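Local coordinates for LPXTG cell wall surface protein (Streptococcus gordonii, PDB 4IGB) that is a peptidoglycan-anchored surface protein of a streptococcus, probably an adhesin, whose two N-terminal domains make up this chain, at residues Leu33-Val38 against Phe139-Leu144; Glu70-Lys75 against Asn88-Lys93; Thr95-Gly98 against Gln104-Ala107. All blocks are in the same frame, centred on the assembly; numbering follows the deposited sequence.

Contact 1: residues Leu33-Val38 against Phe139-Leu144; sequences LNINNV and FSISEL
Ile141 meets Ile35 and Val38 in a mainly apolar contact between a strand of one sheet of the N-terminal domain and the loop crossing to the facing sheet. Ile141 lies on strand 135-142 of the six-stranded antiparallel sheet, while 33-38 carries the chain out of strand 29-30 of that same sheet and into strand 38-43, an edge strand of the eight-stranded one. Both branches of Ile141 are used. With CG1 beside its backbone N (chi1 -57°), its CD1 runs out to meet Val38 tip to tip, 3.7 Å from Val38 CG2 and only slightly farther from Val38 CG1. The other branch, Ile141 CG2, is laid against the loop backbone, 3.7 Å from Asn34 C, and crosses the Ile35 side chain at a slant, with Ile35 CG2 3.8 Å away. That same methyl, Ile35 CG2, sits 3.3 Å from Ile141 O, a carbonyl on the strand backbone.

The loop is braced in part by its own bonds. Asn34 OD1 accepts from Asn36 N at 2.8 Å, in the carbonyl plane and on a lone pair, which makes an Asx turn; a weak bond from Asn37 N reaches the same oxygen. A backbone bond also ties Asn37 to Thr95. On the other side, Ser142 OG takes the N-H of Leu144 in an ST turn (3.2 Å, nearly straight at 170°). Phe94 of strand 84-100 touches Val38, and Glu68 touches Ile35.

No hydrogen bond links the two segments: loop and strand meet by van der Waals packing of methyl groups, and directional bonds run to other strands.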
loop_
_atom_site.group_PDB
_atom_site.type_symbol
_atom_site.label_atom_id
_atom_site.label_comp_id
_atom_site.label_asym_id
_atom_site.label_seq_id
_atom_site.Cartn_x
_atom_site.Cartn_y
_atom_site.Cartn_z
ATOM N N LEU B 33 5.884 2.362 10.734
ATOM C CA LEU B 33 4.993 3.343 11.325
ATOM C C LEU B 33 4.967 3.064 12.806
ATOM O O LEU B 33 4.587 1.968 13.225
ATOM C CB LEU B 33 3.578 3.224 10.755
ATOM C CG LEU B 33 3.301 3.789 9.367
ATOM C CD1 LEU B 33 4.180 3.121 8.345
ATOM C CD2 LEU B 33 1.834 3.575 9.022
ATOM N N ASN B 34 5.383 4.038 13.607
ATOM C CA ASN B 34 5.472 3.800 15.033
ATOM C C ASN B 34 5.314 5.086 15.817
ATOM O O ASN B 34 5.210 6.170 15.220
ATOM C CB ASN B 34 6.788 3.104 15.368
ATOM C CG ASN B 34 7.987 3.853 14.834
ATOM O OD1 ASN B 34 8.300 4.949 15.307
ATOM N ND2 ASN B 34 8.673 3.266 13.846
ATOM N N ILE B 35 5.284 4.967 17.143
ATOM C CA ILE B 35 5.087 6.140 18.003
ATOM C C ILE B 35 6.247 7.122 17.922
ATOM O O ILE B 35 6.142 8.243 18.412
ATOM C CB ILE B 35 4.889 5.775 19.494
ATOM C CG1 ILE B 35 6.138 5.100 20.042
ATOM C CG2 ILE B 35 3.660 4.883 19.696
ATOM C CD1 ILE B 35 6.160 5.049 21.558
ATOM N N ASN B 36 7.355 6.703 17.325
ATOM C CA ASN B 36 8.535 7.552 17.284
ATOM C C ASN B 36 8.657 8.353 15.997
ATOM O O ASN B 36 9.362 9.358 15.952
ATOM C CB ASN B 36 9.813 6.743 17.508
ATOM C CG ASN B 36 9.889 6.150 18.894
ATOM O OD1 ASN B 36 10.120 4.949 19.050
ATOM N ND2 ASN B 36 9.692 6.980 19.910
ATOM N N ASN B 37 7.996 7.913 14.935
ATOM C CA ASN B 37 8.060 8.696 13.713
ATOM C C ASN B 37 6.745 9.354 13.340
ATOM O O ASN B 37 6.646 9.986 12.309
ATOM C CB ASN B 37 8.695 7.926 12.546
ATOM C CG ASN B 37 7.816 6.796 12.021
ATOM O OD1 ASN B 37 8.116 6.199 10.987
ATOM N ND2 ASN B 37 6.732 6.515 12.710
ATOM N N VAL B 38 5.756 9.258 14.217
ATOM C CA VAL B 38 4.464 9.877 13.946
ATOM C C VAL B 38 4.447 11.327 14.421
ATOM O O VAL B 38 5.078 11.671 15.419
ATOM C CB VAL B 38 3.313 9.104 14.616
ATOM C CG1 VAL B 38 3.438 9.179 16.136
ATOM C CG2 VAL B 38 1.970 9.657 14.181
ATOM N N PHE B 139 -8.529 5.020 18.184
ATOM C CA PHE B 139 -7.262 4.860 17.482
ATOM C C PHE B 139 -6.063 4.811 18.415
ATOM O O PHE B 139 -5.982 5.572 19.384
ATOM C CB PHE B 139 -7.090 6.021 16.482
ATOM C CG PHE B 139 -5.776 6.017 15.747
ATOM C CD1 PHE B 139 -5.530 5.096 14.738
ATOM C CD2 PHE B 139 -4.796 6.953 16.049
ATOM C CE1 PHE B 139 -4.329 5.101 14.038
ATOM C CE2 PHE B 139 -3.583 6.963 15.350
ATOM C CZ PHE B 139 -3.353 6.036 14.355
ATOM N N SER B 140 -5.114 3.928 18.110
ATOM C CA SER B 140 -3.866 3.903 18.866
ATOM C C SER B 140 -2.737 3.481 17.963
ATOM O O SER B 140 -2.955 2.849 16.917
ATOM C CB SER B 140 -3.947 2.965 20.089
ATOM O OG SER B 140 -4.048 1.605 19.685
ATOM N N ILE B 141 -1.530 3.844 18.376
ATOM C CA ILE B 141 -0.311 3.420 17.711
ATOM C C ILE B 141 0.552 2.671 18.722
ATOM O O ILE B 141 0.873 3.200 19.782
ATOM C CB ILE B 141 0.469 4.632 17.193
ATOM C CG1 ILE B 141 -0.415 5.455 16.257
ATOM C CG2 ILE B 141 1.757 4.190 16.501
ATOM C CD1 ILE B 141 0.241 6.740 15.774
ATOM N N SER B 142 0.923 1.443 18.397
ATOM C CA SER B 142 1.765 0.647 19.280
ATOM C C SER B 142 2.222 -0.591 18.556
ATOM O O SER B 142 1.734 -0.912 17.470
ATOM C CB SER B 142 0.982 0.180 20.499
ATOM O OG SER B 142 0.179 -0.934 20.142
ATOM N N GLU B 143 3.144 -1.316 19.175
ATOM C CA GLU B 143 3.496 -2.612 18.636
ATOM C C GLU B 143 3.102 -3.735 19.587
ATOM O O GLU B 143 3.757 -4.761 19.637
ATOM C CB GLU B 143 4.972 -2.656 18.228
ATOM C CG GLU B 143 5.275 -1.725 17.057
ATOM C CD GLU B 143 6.747 -1.680 16.679
ATOM O OE1 GLU B 143 7.062 -1.899 15.501
ATOM O OE2 GLU B 143 7.591 -1.401 17.552
ATOM N N LEU B 144 2.016 -3.542 20.330
ATOM C CA LEU B 144 1.514 -4.605 21.209
ATOM C C LEU B 144 1.180 -5.881 20.438
ATOM O O LEU B 144 1.368 -6.980 20.952
ATOM C CB LEU B 144 0.242 -4.188 21.953
ATOM C CG LEU B 144 0.186 -3.027 22.938
ATOM C CD1 LEU B 144 -0.996 -3.245 23.878
ATOM C CD2 LEU B 144 1.491 -2.884 23.706
#

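Contact 2: residues Glu70-Lys75 against Asn88-Lys93; sequences ENFTLK and NPLSLK
One face of the Phe72 ring carries the CD2 methyl of Leu90, a CH-pi contact in which Leu90 CD2 stands 4.0 Å from the centroid of the Phe72 ring, 24° off its normal. The methyl is displaced toward the CD2-CE2 side of the ring: Leu90 CD2 is 3.7 Å from Phe72 CD2, and the second methyl, Leu90 CD1, reaches Phe72 CE2 at 4.0 Å. The ring also meets that of Phe139, with the planes at about 45°.

This is core packing of a beta sandwich. Strand 68-75 belongs to the six-stranded antiparallel sheet, strand 84-100 to the eight-stranded one, and their backbones run well apart, with the CA atoms of Phe72 and Leu90 separated by 9.1 Å. Side chains alone bridge that gap. Phe72 and Leu90 both point toward the opposing strand and cross at about a right angle. Leu90 has CG anti to its own nitrogen (chi1 -174°), and from there its two methyls are brought down onto the ring.

Next along the strands, Leu74 and Pro89 form the second pair. The Leu74 side chain sets off across the other strand, but its end comes nearer and crosses the proline ring obliquely. Pro89 stands where strand 84-100 turns a corner, just after Asn88. Around the pair, Val114 touches Leu74, Val47 touches Pro89, and Phe138 lies against both Phe72 and Leu74.

The groups that meet across the two segments are all apolar, and no hydrogen bond passes between them; the second pair completes the contact with Leu74 CD2 resting 4.0 Å from Pro89 CB.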
loop_
_atom_site.group_PDB
_atom_site.type_symbol
_atom_site.label_atom_id
_atom_site.label_comp_id
_atom_site.label_asym_id
_atom_site.label_seq_id
_atom_site.Cartn_x
_atom_site.Cartn_y
_atom_site.Cartn_z
ATOM N N GLU B 70 0.726 5.199 21.859
ATOM C CA GLU B 70 0.133 6.522 21.776
ATOM C C GLU B 70 -1.338 6.326 21.489
ATOM O O GLU B 70 -1.712 5.716 20.480
ATOM C CB GLU B 70 0.814 7.380 20.709
ATOM C CG GLU B 70 0.391 8.868 20.758
ATOM C CD GLU B 70 0.996 9.634 21.924
ATOM O OE1 GLU B 70 1.897 9.102 22.609
ATOM O OE2 GLU B 70 0.573 10.785 22.154
ATOM N N ASN B 71 -2.171 6.838 22.389
ATOM C CA ASN B 71 -3.601 6.559 22.360
ATOM C C ASN B 71 -4.432 7.776 22.031
ATOM O O ASN B 71 -4.101 8.887 22.439
ATOM C CB ASN B 71 -4.079 6.011 23.706
ATOM C CG ASN B 71 -5.391 5.274 23.588
ATOM O OD1 ASN B 71 -6.232 5.367 24.479
ATOM N ND2 ASN B 71 -5.585 4.545 22.489
ATOM N N PHE B 72 -5.535 7.557 21.324
ATOM C CA PHE B 72 -6.402 8.655 20.917
ATOM C C PHE B 72 -7.854 8.323 21.194
ATOM O O PHE B 72 -8.379 7.292 20.736
ATOM C CB PHE B 72 -6.230 8.960 19.428
ATOM C CG PHE B 72 -4.848 9.390 19.043
ATOM C CD1 PHE B 72 -3.842 8.452 18.853
ATOM C CD2 PHE B 72 -4.557 10.735 18.839
ATOM C CE1 PHE B 72 -2.570 8.851 18.466
ATOM C CE2 PHE B 72 -3.286 11.137 18.477
ATOM C CZ PHE B 72 -2.290 10.193 18.285
ATOM N N THR B 73 -8.515 9.197 21.936
ATOM C CA THR B 73 -9.936 9.023 22.185
ATOM C C THR B 73 -10.695 10.275 21.801
ATOM O O THR B 73 -10.097 11.318 21.545
ATOM C CB THR B 73 -10.208 8.693 23.667
ATOM O OG1 THR B 73 -9.923 9.842 24.471
ATOM C CG2 THR B 73 -9.343 7.495 24.126
ATOM N N LEU B 74 -12.021 10.154 21.765
ATOM C CA LEU B 74 -12.913 11.241 21.403
ATOM C C LEU B 74 -13.788 11.618 22.601
ATOM O O LEU B 74 -14.429 10.761 23.204
ATOM C CB LEU B 74 -13.794 10.814 20.221
ATOM C CG LEU B 74 -13.101 10.797 18.862
ATOM C CD1 LEU B 74 -13.925 10.044 17.834
ATOM C CD2 LEU B 74 -12.810 12.236 18.393
ATOM N N LYS B 75 -13.801 12.900 22.949
ATOM C CA LYS B 75 -14.652 13.412 24.027
ATOM C C LYS B 75 -16.118 13.467 23.615
ATOM O O LYS B 75 -16.476 14.196 22.689
ATOM C CB LYS B 75 -14.205 14.817 24.422
ATOM C CG LYS B 75 -12.747 14.892 24.834
ATOM C CD LYS B 75 -12.257 16.335 24.887
ATOM C CE LYS B 75 -10.808 16.383 25.348
ATOM N NZ LYS B 75 -10.177 17.710 25.124
ATOM N N ASN B 88 -13.184 15.240 10.561
ATOM C CA ASN B 88 -11.748 15.491 10.561
ATOM C C ASN B 88 -11.120 15.644 11.938
ATOM O O ASN B 88 -10.538 16.692 12.240
ATOM C CB ASN B 88 -11.451 16.752 9.737
ATOM C CG ASN B 88 -11.672 16.531 8.262
ATOM O OD1 ASN B 88 -12.613 17.065 7.676
ATOM N ND2 ASN B 88 -10.820 15.721 7.658
ATOM N N PRO B 89 -11.231 14.606 12.787
ATOM C CA PRO B 89 -10.730 14.781 14.158
ATOM C C PRO B 89 -9.212 14.727 14.254
ATOM O O PRO B 89 -8.616 15.235 15.210
ATOM C CB PRO B 89 -11.347 13.593 14.913
ATOM C CG PRO B 89 -11.673 12.569 13.829
ATOM C CD PRO B 89 -12.015 13.368 12.617
ATOM N N LEU B 90 -8.582 14.111 13.267
ATOM C CA LEU B 90 -7.185 13.746 13.403
ATOM C C LEU B 90 -6.527 13.537 12.055
ATOM O O LEU B 90 -7.008 12.759 11.224
ATOM C CB LEU B 90 -7.052 12.462 14.231
ATOM C CG LEU B 90 -5.614 12.054 14.557
ATOM C CD1 LEU B 90 -4.944 13.147 15.382
ATOM C CD2 LEU B 90 -5.563 10.721 15.306
ATOM N N SER B 91 -5.412 14.226 11.863
ATOM C CA SER B 91 -4.572 14.079 10.684
ATOM C C SER B 91 -3.124 13.805 11.109
ATOM O O SER B 91 -2.547 14.563 11.901
ATOM C CB SER B 91 -4.642 15.356 9.836
ATOM O OG SER B 91 -3.629 15.346 8.851
ATOM N N LEU B 92 -2.533 12.731 10.588
ATOM C CA LEU B 92 -1.206 12.313 11.028
ATOM C C LEU B 92 -0.200 12.233 9.901
ATOM O O LEU B 92 -0.544 11.985 8.760
ATOM C CB LEU B 92 -1.272 10.918 11.670
ATOM C CG LEU B 92 -2.231 10.806 12.853
ATOM C CD1 LEU B 92 -2.392 9.352 13.242
ATOM C CD2 LEU B 92 -1.709 11.638 14.020
ATOM N N LYS B 93 1.066 12.355 10.257
ATOM C CA LYS B 93 2.131 12.042 9.336
ATOM C C LYS B 93 3.099 11.060 9.997
ATOM O O LYS B 93 3.457 11.230 11.164
ATOM C CB LYS B 93 2.863 13.321 8.921
ATOM C CG LYS B 93 3.971 13.089 7.930
ATOM C CD LYS B 93 4.745 14.362 7.663
ATOM C CE LYS B 93 5.968 14.076 6.780
ATOM N NZ LYS B 93 6.579 15.354 6.302
#

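Contact 3: residues Thr95-Gly98 against Gln104-Ala107; sequences TNIG and QVDA
A chi1 of 169° swings the Gln104 chain away from its own N, and it runs extended beyond CG, which lays its terminal amide over that of Asn96; the Asn96 side chain is turned away from its N in the same manner. The two amides stack with their planes 28° apart while the side chains cross at about a right angle, Asn96 OD1 lying 3.6 Å from Gln104 CG.

Asp106 OD1 is gripped by two donors. Asn96 N reaches it at 2.8 Å, almost straight on and nearly in line with the C-O bond, and Gln104 NE2 reaches it at 3.0 Å on the syn lone pair, with the oxygen in the plane of the Gln104 amide. The carboxylate thus takes up a backbone N-H across the hairpin and ties down the amide that covers Asn96. Thr95 lies alongside, its CG2 3.7 Å from the same OD1 of Asp106.

Backbone bonds continue the join: Ile97 N to Val105 O at 2.8 Å, and Val105 N to Gly98 O at 3.0 Å. The end of the Ile97 side chain comes in toward strand 103-118, so that its CD1 settles 3.7 Å from Val105 CG1 and about as close to Ala107 CB. The short segments run at 111° to each other, far from a regular antiparallel pair.

Both segments belong to the beta hairpin of strands 84-100 and 103-118 in the eight-stranded sheet. Strand 170-182 flanks the hairpin's second arm, where Ile180 touches both Ile97 and Val105, while Phe31 and Leu33, from the loop before strand 38-43, pack on Ile97.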
loop_
_atom_site.group_PDB
_atom_site.type_symbol
_atom_site.label_atom_id
_atom_site.label_comp_id
_atom_site.label_asym_id
_atom_site.label_seq_id
_atom_site.Cartn_x
_atom_site.Cartn_y
_atom_site.Cartn_z
ATOM N N THR B 95 6.835 10.082 9.306
ATOM C CA THR B 95 7.961 10.542 8.503
ATOM C C THR B 95 9.064 9.484 8.351
ATOM O O THR B 95 9.487 8.870 9.326
ATOM C CB THR B 95 8.596 11.829 9.102
ATOM O OG1 THR B 95 7.604 12.854 9.213
ATOM C CG2 THR B 95 9.723 12.335 8.206
ATOM N N ASN B 96 9.558 9.318 7.128
ATOM C CA ASN B 96 10.624 8.366 6.844
ATOM C C ASN B 96 10.257 6.956 7.291
ATOM O O ASN B 96 10.858 6.415 8.217
ATOM C CB ASN B 96 11.938 8.798 7.503
ATOM C CG ASN B 96 13.106 7.979 7.021
ATOM O OD1 ASN B 96 13.000 7.282 6.009
ATOM N ND2 ASN B 96 14.225 8.046 7.739
ATOM N N ILE B 97 9.269 6.378 6.619
ATOM C CA ILE B 97 8.742 5.069 6.968
ATOM C C ILE B 97 9.521 4.001 6.233
ATOM O O ILE B 97 9.296 2.807 6.433
ATOM C CB ILE B 97 7.249 4.944 6.586
ATOM C CG1 ILE B 97 7.077 4.904 5.067
ATOM C CG2 ILE B 97 6.426 6.080 7.209
ATOM C CD1 ILE B 97 5.608 4.948 4.635
ATOM N N GLY B 98 10.425 4.444 5.363
ATOM C CA GLY B 98 11.273 3.531 4.627
ATOM C C GLY B 98 11.961 4.253 3.488
ATOM O O GLY B 98 11.630 5.400 3.175
ATOM N N GLN B 104 13.297 8.497 0.149
ATOM C CA GLN B 104 12.550 8.441 1.402
ATOM C C GLN B 104 11.038 8.543 1.162
ATOM O O GLN B 104 10.562 9.384 0.376
ATOM C CB GLN B 104 12.995 9.547 2.356
ATOM C CG GLN B 104 12.078 9.716 3.561
ATOM C CD GLN B 104 12.505 10.874 4.452
ATOM O OE1 GLN B 104 13.694 11.179 4.553
ATOM N NE2 GLN B 104 11.534 11.532 5.090
ATOM N N VAL B 105 10.298 7.689 1.862
ATOM C CA VAL B 105 8.846 7.632 1.771
ATOM C C VAL B 105 8.230 8.063 3.091
ATOM O O VAL B 105 8.708 7.680 4.165
ATOM C CB VAL B 105 8.354 6.206 1.412
ATOM C CG1 VAL B 105 6.822 6.154 1.340
ATOM C CG2 VAL B 105 8.963 5.752 0.093
ATOM N N ASP B 106 7.188 8.884 3.002
ATOM C CA ASP B 106 6.378 9.265 4.162
ATOM C C ASP B 106 4.963 8.714 4.054
ATOM O O ASP B 106 4.477 8.455 2.955
ATOM C CB ASP B 106 6.292 10.788 4.314
ATOM C CG ASP B 106 7.652 11.449 4.391
ATOM O OD1 ASP B 106 8.564 10.895 5.035
ATOM O OD2 ASP B 106 7.812 12.521 3.779
ATOM N N ALA B 107 4.303 8.545 5.197
ATOM C CA ALA B 107 2.900 8.166 5.207
ATOM C C ALA B 107 2.047 9.276 5.802
ATOM O O ALA B 107 2.463 9.982 6.724
ATOM C CB ALA B 107 2.690 6.885 5.986
#

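All three contacts lie in the N-terminal domain. Contacts 2 and 3 are buried, contact 1 only partly. Contact 2 packs sheet on sheet, all aromatic and aliphatic; contact 1 sets the connecting loop against the six-stranded sheet, where a loop rich in asparagine supplies Ile35 and Val38. They share that sheet, since strands 135-142 and 68-75 are neighbours, with Phe139 O probably bonded to Phe72 N at 2.8 Å. Contact 3 works within the other sheet and differs in kind: backbone bonds and a carboxylate do the joining, with more exposed amides at its margin. Strand 84-100 serves contacts 2 and 3, and Asn37 O, 3.0 Å from Thr95 N, ties contact 1's loop to contact 3.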